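Putative metallopeptidase (Corynebacterium diphtheriae, PDB 3QOC) is the N-terminal creatinase/prolidase-like domain of a putative metallopeptidase, whose whole chain probably acts as a metal-dependent aminopeptidase. Local coordinates at residues 41-46 with 67-72. Numbering follows the deposited sequence.
Sequences SGFTGS and ITQIAE
Phe-43 and Ile-70 make the apolar part of this contact. The methyl CD1 of Ile-70 lies over one face of the Phe-43 ring, 4.0 Å from the centroid. This is a CH-pi contact. Along the same flank, Ile-70 CG1 meets Phe-43 CD1 at 3.8 Å. With CG anti to the backbone N (chi1 175°), the Phe-43 ring extends toward the helix. On the opposite face the loop folds back on its own ring, with Gly-45 N 3.3 Å above the plane, over its centre. Tyr-66 adds an edge-to-face ring contact, and Thr-62 of strand 58-62 touches both Phe-43 and Ile-70.

The polar part lies nearer the surface. The extended Gln-69 side chain crosses Phe-43 at about a right angle, and its amide plane is 43° from the ring plane. Its terminal amide also lies next to Thr-44, whose OG1 is hydrogen-bonded to Gln-73, at the end of helix 67-73.

At the end of helix 34-41, Phe-43 N donates to Ser-41 OG at 3.1 Å, nearly straight at 167°. Ser-41 OG is also hydrogen-bonded to Ile-37 O. This ST turn leads out of the helix, and Gly-42 is the first residue to leave it, with positive phi. The arrangement is loop-on-helix packing in the creatinase/prolidase N-terminal domain: the connection from helix 34-41 to strand 49-53 rests on helix 67-73 beside the mixed sheet.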
loop_
_atom_site.group_PDB
_atom_site.type_symbol
_atom_site.label_atom_id
_atom_site.label_comp_id
_atom_site.label_asym_id
_atom_site.label_seq_id
_atom_site.Cartn_x
_atom_site.Cartn_y
_atom_site.Cartn_z
ATOM N N SER A 41 -3.637 8.504 -1.838
ATOM C CA SER A 41 -3.815 8.900 -0.424
ATOM C C SER A 41 -3.767 10.374 -0.149
ATOM O O SER A 41 -4.392 10.817 0.801
ATOM C CB SER A 41 -2.720 8.253 0.434
ATOM O OG SER A 41 -1.465 8.850 0.107
ATOM N N GLY A 42 -3.057 11.159 -0.940
ATOM C CA GLY A 42 -2.913 12.591 -0.596
ATOM C C GLY A 42 -1.568 12.884 0.111
ATOM O O GLY A 42 -1.204 14.065 0.330
ATOM N N PHE A 43 -0.809 11.827 0.451
ATOM C CA PHE A 43 0.472 12.029 1.176
ATOM C C PHE A 43 1.489 12.472 0.171
ATOM O O PHE A 43 1.673 11.796 -0.828
ATOM C CB PHE A 43 0.944 10.763 1.837
ATOM C CG PHE A 43 2.284 10.868 2.481
ATOM C CD1 PHE A 43 2.497 11.726 3.545
ATOM C CD2 PHE A 43 3.366 10.137 1.967
ATOM C CE1 PHE A 43 3.746 11.802 4.177
ATOM C CE2 PHE A 43 4.653 10.226 2.579
ATOM C CZ PHE A 43 4.842 11.059 3.687
ATOM N N THR A 44 2.100 13.639 0.404
ATOM C CA THR A 44 3.094 14.231 -0.501
ATOM C C THR A 44 4.575 14.042 -0.069
ATOM O O THR A 44 5.440 14.603 -0.662
ATOM C CB THR A 44 2.870 15.740 -0.652
ATOM O OG1 THR A 44 3.020 16.382 0.618
ATOM C CG2 THR A 44 1.447 16.048 -1.169
ATOM N N GLY A 45 4.868 13.288 0.971
ATOM C CA GLY A 45 6.271 13.139 1.377
ATOM C C GLY A 45 7.046 12.197 0.466
ATOM O O GLY A 45 6.521 11.698 -0.529
ATOM N N SER A 46 8.295 11.922 0.821
ATOM C CA SER A 46 9.242 11.299 -0.073
ATOM C C SER A 46 9.556 9.867 0.346
ATOM O O SER A 46 10.387 9.216 -0.285
ATOM C CB SER A 46 10.535 12.117 -0.056
ATOM O OG SER A 46 11.020 12.219 1.296
ATOM N N ILE A 67 5.344 11.498 10.549
ATOM C CA ILE A 67 4.174 11.046 11.338
ATOM C C ILE A 67 3.132 12.116 11.551
ATOM O O ILE A 67 1.934 11.872 11.376
ATOM C CB ILE A 67 4.609 10.472 12.683
ATOM C CG1 ILE A 67 5.440 9.215 12.433
ATOM C CG2 ILE A 67 3.399 10.010 13.627
ATOM C CD1 ILE A 67 4.739 8.203 11.630
ATOM N N THR A 68 3.562 13.310 11.913
ATOM C CA THR A 68 2.627 14.406 12.021
ATOM C C THR A 68 2.052 14.689 10.649
ATOM O O THR A 68 0.883 14.774 10.519
ATOM C CB THR A 68 3.252 15.655 12.672
ATOM O OG1 THR A 68 3.588 15.364 14.037
ATOM C CG2 THR A 68 2.280 16.857 12.652
ATOM N N GLN A 69 2.845 14.760 9.587
ATOM C CA GLN A 69 2.268 15.186 8.327
ATOM C C GLN A 69 1.231 14.172 7.778
ATOM O O GLN A 69 0.303 14.567 7.119
ATOM C CB GLN A 69 3.370 15.393 7.301
ATOM C CG GLN A 69 2.898 15.704 5.867
ATOM C CD GLN A 69 4.073 15.936 4.888
ATOM O OE1 GLN A 69 4.011 15.528 3.709
ATOM N NE2 GLN A 69 5.137 16.555 5.365
ATOM N N ILE A 70 1.475 12.879 7.951
ATOM C CA ILE A 70 0.613 11.845 7.396
ATOM C C ILE A 70 -0.739 11.770 8.121
ATOM O O ILE A 70 -1.740 11.505 7.522
ATOM C CB ILE A 70 1.340 10.444 7.328
ATOM C CG1 ILE A 70 0.779 9.590 6.191
ATOM C CG2 ILE A 70 1.292 9.663 8.596
ATOM C CD1 ILE A 70 1.849 8.540 5.676
ATOM N N ALA A 71 -0.742 12.035 9.405
ATOM C CA ALA A 71 -1.973 12.177 10.133
ATOM C C ALA A 71 -2.755 13.362 9.632
ATOM O O ALA A 71 -3.973 13.258 9.493
ATOM C CB ALA A 71 -1.693 12.301 11.685
ATOM N N GLU A 72 -2.076 14.450 9.275
ATOM C CA GLU A 72 -2.731 15.621 8.716
ATOM C C GLU A 72 -3.152 15.442 7.249
ATOM O O GLU A 72 -4.264 15.782 6.883
ATOM C CB GLU A 72 -1.848 16.891 8.956
ATOM C CG GLU A 72 -2.013 17.984 7.929
ATOM C CD GLU A 72 -1.478 19.354 8.331
ATOM O OE1 GLU A 72 -0.410 19.457 9.007
ATOM O OE2 GLU A 72 -2.128 20.349 7.915
#